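Nsp9 (Porcine coronavirus HKU15, PDB 5YM6) binds nucleic acid, with an affinity that dimerization enhances, and probably serves as an RNA-binding subunit of the coronavirus replication machinery. Local coordinates at residues R7-A12 against I99-E104; T15-D18 against N22-T25; T51-C54 against G59-V62. One frame throughout, in Å; residues are numbered along the deposited sequence.

Contact 1 of 3, residues R7-A12 against I99-E104; sequences RNVFTA and IGHISE
The imidazole ring of His101 carries Val9 on one face: the methyl CG1 of Val9 sits 3.9 Å from the ring centroid, and the line between them departs only 12° from the ring normal. That is the geometry of a CH-pi contact, with the methyl centred over the ring rather than displaced toward its rim. The closest pair, Val9 CB to His101 ND1 at 3.7 Å, shows that the branch point of the valine also lies against the ring, near its ND1 side. Thr11 comes in obliquely, its methyl CG2 4.5 Å from NE2 of His101, and adds a thin second touch two residues further along the strand. Two torsions produce the overlap. In His101 the ring stands opposite the backbone N (chi1 -175°), extending further in the direction CB already takes toward the strand, while in Val9 the same kind of torsion puts CG1 over the ring. The contact is small, about 127 Å² summed over both sides, and the CA atoms of Val9 and His101 stay 7.1 Å apart. Side chains make most of it, although Val9 O comes within 4.0 Å of His101 CE1. It is a largely nonpolar surface contact between partly exposed residues. Val9 also packs on Met97, one turn earlier on the same helix, and Thr11 touches Lys27 and Phe29. The helix reaches the second subunit too, where Ile99 packs on Met97 of that chain. In the fold, this joins the first half of strand 8-18, paired with strand 23-33, to the C-terminal helix 92-105, whose buried Ile99 and Ile102 face Phe86 and Leu84 of strand 82-86.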
loop_
_atom_site.group_PDB
_atom_site.type_symbol
_atom_site.label_atom_id
_atom_site.label_comp_id
_atom_site.label_asym_id
_atom_site.label_seq_id
_atom_site.Cartn_x
_atom_site.Cartn_y
_atom_site.Cartn_z
ATOM N N ARG B 7 8.912 -1.175 -3.717
ATOM C CA ARG B 7 9.070 -1.321 -2.284
ATOM C C ARG B 7 8.651 -2.725 -1.897
ATOM O O ARG B 7 7.777 -3.313 -2.524
ATOM C CB ARG B 7 8.249 -0.268 -1.543
ATOM C CG ARG B 7 8.736 1.160 -1.738
ATOM C CD ARG B 7 7.659 2.138 -1.317
ATOM N NE ARG B 7 8.146 3.507 -1.170
ATOM C CZ ARG B 7 8.321 4.362 -2.173
ATOM N NH1 ARG B 7 8.765 5.584 -1.915
ATOM N NH2 ARG B 7 8.060 4.005 -3.427
ATOM N N ASN B 8 9.284 -3.277 -0.872
ATOM C CA ASN B 8 8.891 -4.583 -0.393
ATOM C C ASN B 8 8.511 -4.506 1.071
ATOM O O ASN B 8 8.860 -3.543 1.759
ATOM C CB ASN B 8 10.012 -5.605 -0.590
ATOM C CG ASN B 8 10.146 -6.053 -2.030
ATOM O OD1 ASN B 8 9.162 -6.117 -2.767
ATOM N ND2 ASN B 8 11.368 -6.371 -2.438
ATOM N N VAL B 9 7.771 -5.507 1.523
ATOM C CA VAL B 9 7.498 -5.680 2.943
ATOM C C VAL B 9 8.155 -6.978 3.428
ATOM O O VAL B 9 7.985 -8.035 2.818
ATOM C CB VAL B 9 5.972 -5.726 3.244
ATOM C CG1 VAL B 9 5.718 -6.097 4.697
ATOM C CG2 VAL B 9 5.302 -4.398 2.898
ATOM N N PHE B 10 8.915 -6.917 4.517
ATOM C CA PHE B 10 9.337 -8.163 5.134
ATOM C C PHE B 10 9.096 -8.059 6.627
ATOM O O PHE B 10 9.076 -6.966 7.193
ATOM C CB PHE B 10 10.804 -8.513 4.798
ATOM C CG PHE B 10 11.832 -7.904 5.720
ATOM C CD1 PHE B 10 12.383 -6.662 5.451
ATOM C CD2 PHE B 10 12.281 -8.594 6.837
ATOM C CE1 PHE B 10 13.335 -6.102 6.297
ATOM C CE2 PHE B 10 13.238 -8.039 7.680
ATOM C CZ PHE B 10 13.760 -6.795 7.411
ATOM N N THR B 11 8.901 -9.209 7.247
ATOM C CA THR B 11 8.511 -9.271 8.645
ATOM C C THR B 11 9.576 -9.914 9.519
ATOM O O THR B 11 10.254 -10.857 9.109
ATOM C CB THR B 11 7.194 -10.046 8.801
ATOM O OG1 THR B 11 7.374 -11.388 8.336
ATOM C CG2 THR B 11 6.093 -9.387 7.989
ATOM N N ALA B 12 9.731 -9.385 10.725
ATOM C CA ALA B 12 10.584 -10.010 11.728
ATOM C C ALA B 12 9.959 -9.821 13.103
ATOM O O ALA B 12 8.752 -9.811 13.228
ATOM C CB ALA B 12 11.981 -9.429 11.672
ATOM N N ILE B 99 -0.992 -2.703 4.661
ATOM C CA ILE B 99 -2.372 -3.181 4.542
ATOM C C ILE B 99 -2.511 -4.142 3.360
ATOM O O ILE B 99 -3.192 -5.165 3.465
ATOM C CB ILE B 99 -3.361 -2.015 4.390
ATOM C CG1 ILE B 99 -3.422 -1.218 5.696
ATOM C CG2 ILE B 99 -4.757 -2.516 4.041
ATOM C CD1 ILE B 99 -4.297 0.009 5.626
ATOM N N GLY B 100 -1.854 -3.822 2.247
ATOM C CA GLY B 100 -1.883 -4.694 1.085
ATOM C C GLY B 100 -1.264 -6.048 1.383
ATOM O O GLY B 100 -1.774 -7.091 0.962
ATOM N N HIS B 101 -0.162 -6.030 2.122
ATOM C CA HIS B 101 0.564 -7.250 2.437
ATOM C C HIS B 101 -0.274 -8.153 3.331
ATOM O O HIS B 101 -0.399 -9.351 3.072
ATOM C CB HIS B 101 1.905 -6.911 3.102
ATOM C CG HIS B 101 2.776 -8.102 3.358
ATOM N ND1 HIS B 101 3.717 -8.543 2.448
ATOM C CD2 HIS B 101 2.864 -8.932 4.421
ATOM C CE1 HIS B 101 4.341 -9.598 2.946
ATOM N NE2 HIS B 101 3.837 -9.857 4.138
ATOM N N ILE B 102 -0.882 -7.569 4.361
ATOM C CA ILE B 102 -1.704 -8.327 5.290
ATOM C C ILE B 102 -2.940 -8.885 4.578
ATOM O O ILE B 102 -3.384 -9.995 4.865
ATOM C CB ILE B 102 -2.105 -7.464 6.499
ATOM C CG1 ILE B 102 -0.857 -7.134 7.329
ATOM C CG2 ILE B 102 -3.143 -8.173 7.354
ATOM C CD1 ILE B 102 -1.126 -6.316 8.558
ATOM N N SER B 103 -3.467 -8.131 3.617
ATOM C CA SER B 103 -4.599 -8.614 2.825
ATOM C C SER B 103 -4.252 -9.872 2.014
ATOM O O SER B 103 -5.015 -10.834 2.012
ATOM C CB SER B 103 -5.108 -7.513 1.896
ATOM O OG SER B 103 -5.637 -6.434 2.649
ATOM N N GLU B 104 -3.104 -9.885 1.347
ATOM C CA GLU B 104 -2.733 -11.050 0.545
ATOM C C GLU B 104 -2.265 -12.227 1.408
ATOM O O GLU B 104 -2.244 -13.374 0.959
ATOM C CB GLU B 104 -1.656 -10.684 -0.474
ATOM C CG GLU B 104 -1.457 -11.748 -1.547
ATOM C CD GLU B 104 -1.439 -11.163 -2.946
ATOM O OE1 GLU B 104 -1.326 -9.923 -3.063
ATOM O OE2 GLU B 104 -1.568 -11.940 -3.924
#

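Contact 2 of 3, residues T15-D18 against N22-T25; sequences TAQD and NEST
This is the closing end of a beta hairpin: the last residues of strand 8-18 pair antiparallel with the first residues of strand 23-33, two neighbours in the antiparallel sheet of the nsp9 fold. The axes of the short strands come within 4.6 Å and their directions differ by 143°, well short of a straight antiparallel pair, as expected where a sheet twists. Ala16 and Ser24 form the hydrogen-bonded pair, with Ala16 N to Ser24 O at 2.8 Å, nearly straight, and Ser24 N to Ala16 O completing the ring. Thr15 with Thr25 and Gln17 with Glu23 are non-hydrogen-bonded pairs on either side of it. Their side chains share one face of the sheet, and there the aliphatic part of Glu23 is touched by two neighbours: Thr15 CG2 lies 3.8 Å from Glu23 CB, and Gln17 CG lies 4.0 Å from Glu23 CG. The amide of Gln17 runs beside the Glu23 carboxylate, while its OE1 bonds to Thr51 OG1 of strand 49-55. On the other face Ala16 and Ser24 both pack on Leu49. Toward the turn, Asp18 N donates to Asn22 O at 2.9 Å. The carboxylate of Asp18, folded between its backbone N and carbonyl carbon (chi1 63°), reaches across the turn, while OD2 forms a salt bridge with Lys46. Its other oxygen receives the backbone N-H of Asn22: Asp18 OD1 lies 2.9 Å from Asn22 N, which approaches from above the carboxylate plane, 48° out of it.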
loop_
_atom_site.group_PDB
_atom_site.type_symbol
_atom_site.label_atom_id
_atom_site.label_comp_id
_atom_site.label_asym_id
_atom_site.label_seq_id
_atom_site.Cartn_x
_atom_site.Cartn_y
_atom_site.Cartn_z
ATOM N N THR B 15 10.467 -6.063 20.247
ATOM C CA THR B 15 9.943 -6.066 21.600
ATOM C C THR B 15 9.099 -4.818 21.789
ATOM O O THR B 15 9.547 -3.710 21.487
ATOM C CB THR B 15 11.073 -6.110 22.629
ATOM O OG1 THR B 15 11.834 -7.311 22.427
ATOM C CG2 THR B 15 10.511 -6.087 24.054
ATOM N N ALA B 16 7.874 -5.006 22.263
ATOM C CA ALA B 16 6.976 -3.902 22.526
ATOM C C ALA B 16 6.718 -3.797 24.023
ATOM O O ALA B 16 6.954 -4.744 24.783
ATOM C CB ALA B 16 5.663 -4.087 21.760
ATOM N N GLN B 17 6.219 -2.639 24.433
ATOM C CA GLN B 17 5.978 -2.333 25.829
ATOM C C GLN B 17 4.520 -1.923 25.963
ATOM O O GLN B 17 4.020 -1.156 25.129
ATOM C CB GLN B 17 6.913 -1.204 26.296
ATOM C CG GLN B 17 8.415 -1.519 26.210
ATOM C CD GLN B 17 9.004 -1.441 24.796
ATOM O OE1 GLN B 17 8.787 -0.467 24.048
ATOM N NE2 GLN B 17 9.773 -2.461 24.433
ATOM N N ASP B 18 3.819 -2.424 26.977
ATOM C CA ASP B 18 2.439 -1.983 27.161
ATOM C C ASP B 18 2.367 -0.819 28.147
ATOM O O ASP B 18 3.393 -0.317 28.600
ATOM C CB ASP B 18 1.526 -3.145 27.603
ATOM C CG ASP B 18 1.900 -3.738 28.950
ATOM O OD1 ASP B 18 2.516 -3.046 29.786
ATOM O OD2 ASP B 18 1.549 -4.911 29.170
ATOM N N ASN B 22 5.269 -3.417 30.709
ATOM C CA ASN B 22 5.623 -4.820 30.535
ATOM C C ASN B 22 5.878 -5.158 29.081
ATOM O O ASN B 22 5.148 -4.715 28.199
ATOM C CB ASN B 22 4.530 -5.722 31.109
ATOM C CG ASN B 22 4.434 -5.608 32.617
ATOM O OD1 ASN B 22 5.446 -5.419 33.287
ATOM N ND2 ASN B 22 3.222 -5.680 33.153
ATOM N N GLU B 23 6.909 -5.960 28.854
ATOM C CA GLU B 23 7.425 -6.236 27.511
ATOM C C GLU B 23 6.928 -7.534 26.903
ATOM O O GLU B 23 6.687 -8.502 27.613
ATOM C CB GLU B 23 8.949 -6.276 27.545
ATOM C CG GLU B 23 9.585 -4.948 27.879
ATOM C CD GLU B 23 11.073 -4.974 27.638
ATOM O OE1 GLU B 23 11.657 -6.076 27.710
ATOM O OE2 GLU B 23 11.651 -3.899 27.367
ATOM N N SER B 24 6.796 -7.565 25.580
ATOM C CA SER B 24 6.445 -8.800 24.898
ATOM C C SER B 24 6.956 -8.755 23.466
ATOM O O SER B 24 7.192 -7.680 22.924
ATOM C CB SER B 24 4.936 -9.032 24.926
ATOM O OG SER B 24 4.253 -7.989 24.272
ATOM N N THR B 25 7.148 -9.926 22.871
ATOM C CA THR B 25 7.646 -9.992 21.506
ATOM C C THR B 25 6.486 -9.837 20.532
ATOM O O THR B 25 5.408 -10.409 20.737
ATOM C CB THR B 25 8.406 -11.318 21.238
ATOM O OG1 THR B 25 8.640 -11.455 19.831
ATOM C CG2 THR B 25 7.592 -12.480 21.676
#

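Contact 3 of 3, residues T51-C54 against G59-V62; sequences TVTC and GKTV
Lys60 bends over Thr53, and its chain can be followed outward from CB. The first torsion sets CG opposite the backbone N (chi1 -173°), bringing it 3.6 Å from the methyl CG2 of Thr53 and 4.2 Å from Cys54 O. The bend at chi2 sets CD beside that methyl, 3.6 Å from Thr53 CG2, and those at chi3 and chi4 fold CE and NZ back round it, until Lys60 NZ ends 3.7 Å from Thr53 CG2. Four successive atoms of the lysine thus pack on one methyl group, and the amino end remains on the Thr53 side of the strand pair. Next along the same face, Val62 spans two threonines: its CG1 reaches Thr51 CB at 3.6 Å, whereas its CG2 turns to Thr53 OG1. Both threonine hydroxyls look to strand 8-18, where Gln17 is their partner, weakly so for Thr53. On the reverse face Thr61 CG2 touches the carbonyl oxygen of Cys54 and packs on its CB. The backbone evidence for pairing is two nearly straight bonds within the Cys54-Thr61 pair: Cys54 N to Thr61 O at 2.7 Å (175°), and Thr61 N to Cys54 O at 2.8 Å. Thr53 with Val62 is the adjoining non-hydrogen-bonded pair. Just before the strand, Gly59 takes a positive phi. Paired strands at 166°, joined by a short connection, make this an antiparallel beta hairpin, strands 49-55 and 60-64, at one margin of the chain's sheet.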
loop_
_atom_site.group_PDB
_atom_site.type_symbol
_atom_site.label_atom_id
_atom_site.label_comp_id
_atom_site.label_asym_id
_atom_site.label_seq_id
_atom_site.Cartn_x
_atom_site.Cartn_y
_atom_site.Cartn_z
ATOM N N THR B 51 4.285 1.232 23.104
ATOM C CA THR B 51 5.505 1.581 22.387
ATOM C C THR B 51 6.179 0.347 21.827
ATOM O O THR B 51 5.879 -0.782 22.228
ATOM C CB THR B 51 6.527 2.350 23.280
ATOM O OG1 THR B 51 6.982 1.514 24.356
ATOM C CG2 THR B 51 5.920 3.625 23.839
ATOM N N VAL B 52 7.090 0.569 20.891
ATOM C CA VAL B 52 7.885 -0.525 20.356
ATOM C C VAL B 52 9.329 -0.057 20.269
ATOM O O VAL B 52 9.609 1.103 19.956
ATOM C CB VAL B 52 7.364 -1.005 18.994
ATOM C CG1 VAL B 52 7.409 0.128 17.952
ATOM C CG2 VAL B 52 8.153 -2.212 18.516
ATOM N N THR B 53 10.240 -0.950 20.612
ATOM C CA THR B 53 11.653 -0.617 20.555
ATOM C C THR B 53 12.225 -1.025 19.216
ATOM O O THR B 53 12.069 -2.159 18.776
ATOM C CB THR B 53 12.433 -1.289 21.686
ATOM O OG1 THR B 53 11.998 -0.737 22.930
ATOM C CG2 THR B 53 13.922 -1.035 21.521
ATOM N N CYS B 54 12.896 -0.076 18.583
ATOM C CA CYS B 54 13.447 -0.264 17.257
ATOM C C CYS B 54 14.960 -0.099 17.323
ATOM O O CYS B 54 15.474 0.605 18.189
ATOM C CB CYS B 54 12.814 0.739 16.290
ATOM S SG CYS B 54 13.467 0.733 14.636
ATOM N N GLY B 59 20.941 3.866 16.693
ATOM C CA GLY B 59 20.966 2.928 17.802
ATOM C C GLY B 59 19.570 2.509 18.235
ATOM O O GLY B 59 18.675 2.344 17.401
ATOM N N LYS B 60 19.386 2.347 19.542
ATOM C CA LYS B 60 18.115 1.898 20.112
ATOM C C LYS B 60 17.133 3.048 20.320
ATOM O O LYS B 60 17.451 4.050 20.965
ATOM C CB LYS B 60 18.361 1.181 21.437
ATOM C CG LYS B 60 17.133 0.518 22.031
ATOM C CD LYS B 60 17.422 -0.930 22.403
ATOM C CE LYS B 60 17.288 -1.177 23.907
ATOM N NZ LYS B 60 16.044 -0.596 24.497
ATOM N N THR B 61 15.932 2.900 19.779
ATOM C CA THR B 61 14.938 3.957 19.868
ATOM C C THR B 61 13.545 3.424 20.190
ATOM O O THR B 61 13.144 2.364 19.710
ATOM C CB THR B 61 14.864 4.763 18.567
ATOM O OG1 THR B 61 13.738 5.650 18.623
ATOM C CG2 THR B 61 14.712 3.835 17.374
ATOM N N VAL B 62 12.823 4.179 21.004
ATOM C CA VAL B 62 11.470 3.834 21.387
ATOM C C VAL B 62 10.478 4.625 20.537
ATOM O O VAL B 62 10.527 5.860 20.485
ATOM C CB VAL B 62 11.235 4.104 22.883
ATOM C CG1 VAL B 62 9.808 3.779 23.266
ATOM C CG2 VAL B 62 12.215 3.283 23.719
#

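Strand 8-18 ties the three contacts together. Its beginning meets the C-terminal helix in contact 1, its end forms the hairpin of contact 2, and its other edge pairs with strand 49-55 of contact 3. Contacts 2 and 3 are therefore adjacent in the sheet, with centres about 11 Å apart, and bond directly: Thr15 O lies 3.0 Å from Thr53 N. Contact 1 lies across the chain's centre, its own centre about 22 Å from that of contact 2 and 21 Å from that of contact 3. Both hairpins are nested in the sequence between its segments. Of the three, contact 1 alone has segments touching the second subunit.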